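Local coordinates for STAS/SEC14 domain-containing protein (Shewanella loihica PV-4, PDB 2Q3L) that is of unknown function but has a STAS/SEC14 domain of SpoIIAA-like fold and may associate with membranes and bind ligands, at residues Y21-H32 with A56-S67. Residues are numbered along the deposited sequence; the frame is centred on the assembly and turned at random.
Sequences YLAFKAVGKLTH and ALIDITELDGLS
Phe24 and Ile58 lie side by side on one face of a parallel strand pair, with Phe24 CD1 3.9 Å from Ile58 CG1. CG of Phe24 stands beside its own backbone N (chi1 -58°), which brings the ring's edge to Leu57 O, in the ring plane, and CE1 to the methyl of Ala56. The backbone of Phe24 bonds to the residues flanking Ile58: its N donates to Leu57 O, and its O accepts from Asp59 N at 2.9 Å in a nearly straight bond (N-H...O 176°). Lys25 and Asp59 occupy the other face. The lysine chain, extended throughout, runs alongside Asp59 yet carries NZ on to Glu62 OE2 (3.0 Å), a salt bridge whose hydrogen bond is weak; Asp59 OD2 stays 4.6 Å from NZ. Asp59 OD1 instead turns back to its own chain, accepting from Thr61 N (2.8 Å) and, on its syn side, from Thr61 OG1, an Asx turn that leads into the type I turn Ile60-Leu63. With an alanine here, Thr61 N and OG1 would probably be left without this acceptor, freeing the start of the turn to move. Past that turn, Gly28 O accepts Asp64 N (2.8 Å) and Gly65 N from the same face of its carbonyl plane, and the register slips by one residue, a beta bulge. Leu63 CD1 then meets Leu30 CG at 3.8 Å, the two side chains crossing at about a right angle. The axes of 21-27 and 56-60 are 14° from parallel; with helix 32-45 between them in the chain, strands 19-30 and 54-66 form a beta-alpha-beta unit of the SpoIIAA-like fold.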
ATOM      1  N   TYR A  21     -20.713  -0.184 -20.916  1.00 48.38           N
ATOM      2  CA  TYR A  21     -20.490   0.513 -19.665  1.00 46.99           C
ATOM      3  C   TYR A  21     -19.084   0.170 -19.206  1.00 47.33           C
ATOM      4  O   TYR A  21     -18.519  -0.859 -19.592  1.00 45.94           O
ATOM      5  CB  TYR A  21     -21.544   0.170 -18.581  1.00 47.31           C
ATOM      6  CG  TYR A  21     -21.587  -1.276 -18.153  1.00 44.25           C
ATOM      7  CD1 TYR A  21     -22.356  -2.214 -18.855  1.00 54.69           C
ATOM      8  CD2 TYR A  21     -20.873  -1.717 -17.057  1.00 52.78           C
ATOM      9  CE1 TYR A  21     -22.396  -3.561 -18.462  1.00 45.55           C
ATOM     10  CE2 TYR A  21     -20.899  -3.051 -16.656  1.00 46.75           C
ATOM     11  CZ  TYR A  21     -21.655  -3.966 -17.355  1.00 49.64           C
ATOM     12  OH  TYR A  21     -21.662  -5.288 -16.949  1.00 51.06           O
ATOM     13  N   LEU A  22     -18.532   1.057 -18.392  1.00 49.79           N
ATOM     14  CA  LEU A  22     -17.208   0.901 -17.851  1.00 49.29           C
ATOM     15  C   LEU A  22     -17.363   0.138 -16.543  1.00 50.04           C
ATOM     16  O   LEU A  22     -18.212   0.474 -15.727  1.00 52.56           O
ATOM     17  CB  LEU A  22     -16.572   2.283 -17.681  1.00 49.08           C
ATOM     18  CG  LEU A  22     -15.114   2.346 -17.294  1.00 49.49           C
ATOM     19  CD1 LEU A  22     -14.259   1.592 -18.271  1.00 53.95           C
ATOM     20  CD2 LEU A  22     -14.642   3.828 -17.128  1.00 57.29           C
ATOM     21  N   ALA A  23     -16.594  -0.941 -16.387  1.00 48.12           N
ATOM     22  CA  ALA A  23     -16.715  -1.802 -15.215  1.00 48.71           C
ATOM     23  C   ALA A  23     -15.439  -1.837 -14.443  1.00 47.64           C
ATOM     24  O   ALA A  23     -14.345  -1.951 -15.023  1.00 49.64           O
ATOM     25  CB  ALA A  23     -17.097  -3.235 -15.626  1.00 49.17           C
ATOM     26  N   PHE A  24     -15.588  -1.741 -13.130  1.00 49.07           N
ATOM     27  CA  PHE A  24     -14.481  -1.842 -12.199  1.00 49.07           C
ATOM     28  C   PHE A  24     -14.840  -2.874 -11.164  1.00 48.79           C
ATOM     29  O   PHE A  24     -16.010  -3.046 -10.797  1.00 49.30           O
ATOM     30  CB  PHE A  24     -14.269  -0.545 -11.422  1.00 49.72           C
ATOM     31  CG  PHE A  24     -14.023   0.654 -12.275  1.00 51.33           C
ATOM     32  CD1 PHE A  24     -15.075   1.334 -12.824  1.00 49.32           C
ATOM     33  CD2 PHE A  24     -12.726   1.131 -12.466  1.00 50.21           C
ATOM     34  CE1 PHE A  24     -14.853   2.446 -13.596  1.00 52.48           C
ATOM     35  CE2 PHE A  24     -12.485   2.256 -13.232  1.00 56.85           C
ATOM     36  CZ  PHE A  24     -13.552   2.911 -13.800  1.00 56.70           C
ATOM     37  N   LYS A  25     -13.815  -3.534 -10.657  1.00 50.40           N
ATOM     38  CA  LYS A  25     -13.974  -4.453  -9.560  1.00 51.20           C
ATOM     39  C   LYS A  25     -12.749  -4.247  -8.695  1.00 50.37           C
ATOM     40  O   LYS A  25     -11.627  -4.553  -9.110  1.00 52.20           O
ATOM     41  CB  LYS A  25     -14.112  -5.917  -9.978  1.00 52.35           C
ATOM     42  CG  LYS A  25     -14.345  -6.775  -8.740  1.00 49.89           C
ATOM     43  CD  LYS A  25     -14.408  -8.234  -8.981  1.00 55.69           C
ATOM     44  CE  LYS A  25     -14.812  -8.899  -7.641  1.00 53.55           C
ATOM     45  NZ  LYS A  25     -14.884 -10.326  -7.763  1.00 58.71           N
ATOM     46  N   ALA A  26     -12.993  -3.730  -7.495  1.00 49.46           N
ATOM     47  CA  ALA A  26     -11.966  -3.393  -6.534  1.00 49.55           C
ATOM     48  C   ALA A  26     -11.901  -4.495  -5.466  1.00 52.45           C
ATOM     49  O   ALA A  26     -12.904  -4.814  -4.813  1.00 49.59           O
ATOM     50  CB  ALA A  26     -12.291  -2.081  -5.919  1.00 49.60           C
ATOM     51  N   VAL A  27     -10.707  -5.064  -5.298  1.00 51.75           N
ATOM     52  CA  VAL A  27     -10.515  -6.198  -4.399  1.00 51.40           C
ATOM     53  C   VAL A  27      -9.401  -5.996  -3.381  1.00 50.11           C
ATOM     54  O   VAL A  27      -8.314  -5.565  -3.712  1.00 50.99           O
ATOM     55  CB  VAL A  27     -10.154  -7.448  -5.221  1.00 50.69           C
ATOM     56  CG1 VAL A  27      -9.931  -8.640  -4.309  1.00 52.67           C
ATOM     57  CG2 VAL A  27     -11.249  -7.732  -6.255  1.00 55.90           C
ATOM     58  N   GLY A  28      -9.683  -6.337  -2.137  1.00 50.77           N
ATOM     59  CA  GLY A  28      -8.682  -6.283  -1.071  1.00 48.79           C
ATOM     60  C   GLY A  28      -8.354  -4.881  -0.640  1.00 47.57           C
ATOM     61  O   GLY A  28      -9.221  -4.029  -0.641  1.00 42.79           O
ATOM     62  N   LYS A  29      -7.087  -4.662  -0.276  1.00 49.16           N
ATOM     63  CA  LYS A  29      -6.591  -3.374   0.202  1.00 46.77           C
ATOM     64  C   LYS A  29      -5.799  -2.743  -0.943  1.00 46.75           C
ATOM     65  O   LYS A  29      -4.715  -3.180  -1.278  1.00 44.55           O
ATOM     66  CB  LYS A  29      -5.729  -3.610   1.451  1.00 49.49           C
ATOM     67  CG  LYS A  29      -5.140  -2.342   2.089  1.00 57.69           C
ATOM     68  CD  LYS A  29      -6.165  -1.394   2.646  1.00 59.94           C
ATOM     69  CE  LYS A  29      -5.542  -0.516   3.734  1.00 60.75           C
ATOM     70  NZ  LYS A  29      -6.380   0.641   4.084  1.00 65.27           N
ATOM     71  N   LEU A  30      -6.377  -1.702  -1.542  1.00 49.48           N
ATOM     72  CA  LEU A  30      -5.831  -1.062  -2.733  1.00 47.10           C
ATOM     73  C   LEU A  30      -4.617  -0.223  -2.388  1.00 46.42           C
ATOM     74  O   LEU A  30      -4.585   0.424  -1.327  1.00 49.01           O
ATOM     75  CB  LEU A  30      -6.894  -0.178  -3.405  1.00 43.73           C
ATOM     76  CG  LEU A  30      -8.226  -0.875  -3.711  1.00 41.57           C
ATOM     77  CD1 LEU A  30      -9.116   0.097  -4.538  1.00 46.00           C
ATOM     78  CD2 LEU A  30      -8.055  -2.137  -4.488  1.00 44.64           C
ATOM     79  N   THR A  31      -3.625  -0.278  -3.281  1.00 42.36           N
ATOM     80  CA  THR A  31      -2.391   0.444  -3.143  1.00 45.52           C
ATOM     81  C   THR A  31      -2.278   1.440  -4.284  1.00 46.33           C
ATOM     82  O   THR A  31      -3.051   1.408  -5.240  1.00 46.40           O
ATOM     83  CB  THR A  31      -1.183  -0.485  -3.241  1.00 44.51           C
ATOM     84  OG1 THR A  31      -1.212  -1.103  -4.519  1.00 45.67           O
ATOM     85  CG2 THR A  31      -1.202  -1.583  -2.139  1.00 45.25           C
ATOM     86  N   HIS A  32      -1.334   2.351  -4.132  1.00 44.37           N
ATOM     87  CA  HIS A  32      -1.019   3.310  -5.147  1.00 47.18           C
ATOM     88  C   HIS A  32      -0.578   2.640  -6.481  1.00 47.11           C
ATOM     89  O   HIS A  32      -0.909   3.103  -7.582  1.00 49.39           O
ATOM     90  CB  HIS A  32       0.081   4.204  -4.593  1.00 45.52           C
ATOM     91  CG  HIS A  32       0.728   5.063  -5.623  1.00 52.34           C
ATOM     92  ND1 HIS A  32       0.055   6.088  -6.266  1.00 44.19           N
ATOM     93  CD2 HIS A  32       1.994   5.076  -6.105  1.00 47.22           C
ATOM     94  CE1 HIS A  32       0.880   6.686  -7.104  1.00 48.67           C
ATOM     95  NE2 HIS A  32       2.065   6.111  -7.014  1.00 46.08           N
ATOM     96  N   ALA A  56     -20.801   3.984 -15.375  1.00 47.37           N
ATOM     97  CA  ALA A  56     -19.928   2.934 -14.813  1.00 49.25           C
ATOM     98  C   ALA A  56     -20.556   2.083 -13.704  1.00 47.74           C
ATOM     99  O   ALA A  56     -21.516   2.501 -13.032  1.00 49.32           O
ATOM    100  CB  ALA A  56     -18.647   3.578 -14.262  1.00 48.71           C
ATOM    101  N   LEU A  57     -20.014   0.883 -13.558  1.00 46.29           N
ATOM    102  CA  LEU A  57     -20.333  -0.037 -12.477  1.00 45.36           C
ATOM    103  C   LEU A  57     -19.056  -0.273 -11.689  1.00 46.23           C
ATOM    104  O   LEU A  57     -18.006  -0.543 -12.285  1.00 45.20           O
ATOM    105  CB  LEU A  57     -20.855  -1.373 -13.023  1.00 48.34           C
ATOM    106  CG  LEU A  57     -21.236  -2.504 -12.026  1.00 47.17           C
ATOM    107  CD1 LEU A  57     -22.319  -3.364 -12.523  1.00 52.29           C
ATOM    108  CD2 LEU A  57     -20.054  -3.373 -11.715  1.00 59.36           C
ATOM    109  N   ILE A  58     -19.137  -0.199 -10.360  1.00 47.95           N
ATOM    110  CA  ILE A  58     -17.967  -0.444  -9.487  1.00 47.70           C
ATOM    111  C   ILE A  58     -18.413  -1.470  -8.463  1.00 48.63           C
ATOM    112  O   ILE A  58     -19.315  -1.193  -7.668  1.00 47.63           O
ATOM    113  CB  ILE A  58     -17.466   0.827  -8.761  1.00 48.15           C
ATOM    114  CG1 ILE A  58     -17.306   1.987  -9.750  1.00 48.40           C
ATOM    115  CG2 ILE A  58     -16.151   0.556  -8.001  1.00 46.09           C
ATOM    116  CD1 ILE A  58     -16.901   3.256  -9.116  1.00 51.47           C
ATOM    117  N   ASP A  59     -17.839  -2.671  -8.568  1.00 46.97           N
ATOM    118  CA  ASP A  59     -18.120  -3.784  -7.662  1.00 48.67           C
ATOM    119  C   ASP A  59     -17.085  -3.664  -6.524  1.00 49.03           C
ATOM    120  O   ASP A  59     -15.861  -3.767  -6.730  1.00 42.99           O
ATOM    121  CB  ASP A  59     -18.062  -5.122  -8.433  1.00 46.77           C
ATOM    122  CG  ASP A  59     -18.229  -6.365  -7.528  1.00 55.79           C
ATOM    123  OD1 ASP A  59     -18.076  -6.272  -6.299  1.00 54.85           O
ATOM    124  OD2 ASP A  59     -18.465  -7.467  -8.064  1.00 58.77           O
ATOM    125  N   ILE A  60     -17.604  -3.345  -5.345  1.00 50.10           N
ATOM    126  CA  ILE A  60     -16.812  -3.260  -4.139  1.00 51.03           C
ATOM    127  C   ILE A  60     -17.152  -4.394  -3.164  1.00 51.85           C
ATOM    128  O   ILE A  60     -16.812  -4.297  -1.986  1.00 50.50           O
ATOM    129  CB  ILE A  60     -16.973  -1.869  -3.433  1.00 51.38           C
ATOM    130  CG1 ILE A  60     -18.410  -1.630  -2.932  1.00 50.72           C
ATOM    131  CG2 ILE A  60     -16.553  -0.750  -4.393  1.00 52.12           C
ATOM    132  CD1 ILE A  60     -18.557  -0.301  -2.158  1.00 48.45           C
ATOM    133  N   THR A  61     -17.768  -5.472  -3.655  1.00 51.79           N
ATOM    134  CA  THR A  61     -18.146  -6.596  -2.797  1.00 53.51           C
ATOM    135  C   THR A  61     -16.944  -7.264  -2.080  1.00 55.13           C
ATOM    136  O   THR A  61     -17.098  -7.820  -0.983  1.00 54.99           O
ATOM    137  CB  THR A  61     -18.922  -7.715  -3.562  1.00 52.32           C
ATOM    138  OG1 THR A  61     -18.107  -8.261  -4.627  1.00 48.27           O
ATOM    139  CG2 THR A  61     -20.239  -7.197  -4.126  1.00 54.54           C
ATOM    140  N   GLU A  62     -15.767  -7.227  -2.702  1.00 55.76           N
ATOM    141  CA  GLU A  62     -14.573  -7.861  -2.132  1.00 55.44           C
ATOM    142  C   GLU A  62     -13.495  -6.824  -1.774  1.00 55.33           C
ATOM    143  O   GLU A  62     -12.327  -7.163  -1.606  1.00 53.83           O
ATOM    144  CB  GLU A  62     -14.038  -8.899  -3.116  1.00 56.48           C
ATOM    145  CG  GLU A  62     -14.958 -10.081  -3.357  1.00 53.87           C
ATOM    146  CD  GLU A  62     -14.493 -10.913  -4.545  1.00 67.16           C
ATOM    147  OE1 GLU A  62     -13.306 -10.813  -4.915  1.00 74.29           O
ATOM    148  OE2 GLU A  62     -15.314 -11.661  -5.126  1.00 84.85           O
ATOM    149  N   LEU A  63     -13.913  -5.562  -1.649  1.00 55.56           N
ATOM    150  CA  LEU A  63     -13.045  -4.470  -1.263  1.00 54.32           C
ATOM    151  C   LEU A  63     -12.882  -4.386   0.234  1.00 54.83           C
ATOM    152  O   LEU A  63     -13.863  -4.290   0.936  1.00 55.58           O
ATOM    153  CB  LEU A  63     -13.639  -3.147  -1.740  1.00 54.89           C
ATOM    154  CG  LEU A  63     -12.808  -1.883  -1.461  1.00 50.45           C
ATOM    155  CD1 LEU A  63     -11.409  -1.980  -2.058  1.00 43.62           C
ATOM    156  CD2 LEU A  63     -13.505  -0.668  -1.945  1.00 51.17           C
ATOM    157  N   ASP A  64     -11.645  -4.390   0.721  1.00 55.00           N
ATOM    158  CA  ASP A  64     -11.356  -4.209   2.135  1.00 54.53           C
ATOM    159  C   ASP A  64     -11.138  -2.708   2.393  1.00 54.00           C
ATOM    160  O   ASP A  64     -11.690  -2.165   3.310  1.00 57.18           O
ATOM    161  CB  ASP A  64     -10.135  -5.033   2.561  1.00 55.74           C
ATOM    162  CG  ASP A  64     -10.342  -6.570   2.403  1.00 63.33           C
ATOM    163  OD1 ASP A  64     -11.500  -7.070   2.477  1.00 58.75           O
ATOM    164  OD2 ASP A  64      -9.321  -7.296   2.254  1.00 70.28           O
ATOM    165  N   GLY A  65     -10.367  -2.022   1.564  1.00 51.73           N
ATOM    166  CA  GLY A  65     -10.124  -0.589   1.781  1.00 49.22           C
ATOM    167  C   GLY A  65      -9.062  -0.021   0.863  1.00 47.53           C
ATOM    168  O   GLY A  65      -8.620  -0.672  -0.066  1.00 47.44           O
ATOM    169  N   LEU A  66      -8.673   1.220   1.122  1.00 48.99           N
ATOM    170  CA  LEU A  66      -7.645   1.898   0.347  1.00 49.13           C
ATOM    171  C   LEU A  66      -6.483   2.325   1.234  1.00 45.92           C
ATOM    172  O   LEU A  66      -6.714   2.813   2.316  1.00 46.66           O
ATOM    173  CB  LEU A  66      -8.209   3.148  -0.333  1.00 47.28           C
ATOM    174  CG  LEU A  66      -9.032   3.004  -1.625  1.00 52.48           C
ATOM    175  CD1 LEU A  66     -10.355   2.324  -1.387  1.00 58.37           C
ATOM    176  CD2 LEU A  66      -9.255   4.345  -2.214  1.00 52.25           C
ATOM    177  N   SER A  67      -5.254   2.202   0.762  1.00 45.11           N
ATOM    178  CA  SER A  67      -4.130   2.778   1.494  1.00 47.56           C
ATOM    179  C   SER A  67      -4.326   4.282   1.456  1.00 48.22           C
ATOM    180  O   SER A  67      -5.167   4.798   0.706  1.00 48.31           O
ATOM    181  CB  SER A  67      -2.783   2.453   0.853  1.00 51.02           C
ATOM    182  OG  SER A  67      -2.600   3.118  -0.418  1.00 48.96           O
TER
HETATM  183  O   HOH W   1     -15.111  -6.099  -5.312  1.00 38.29           O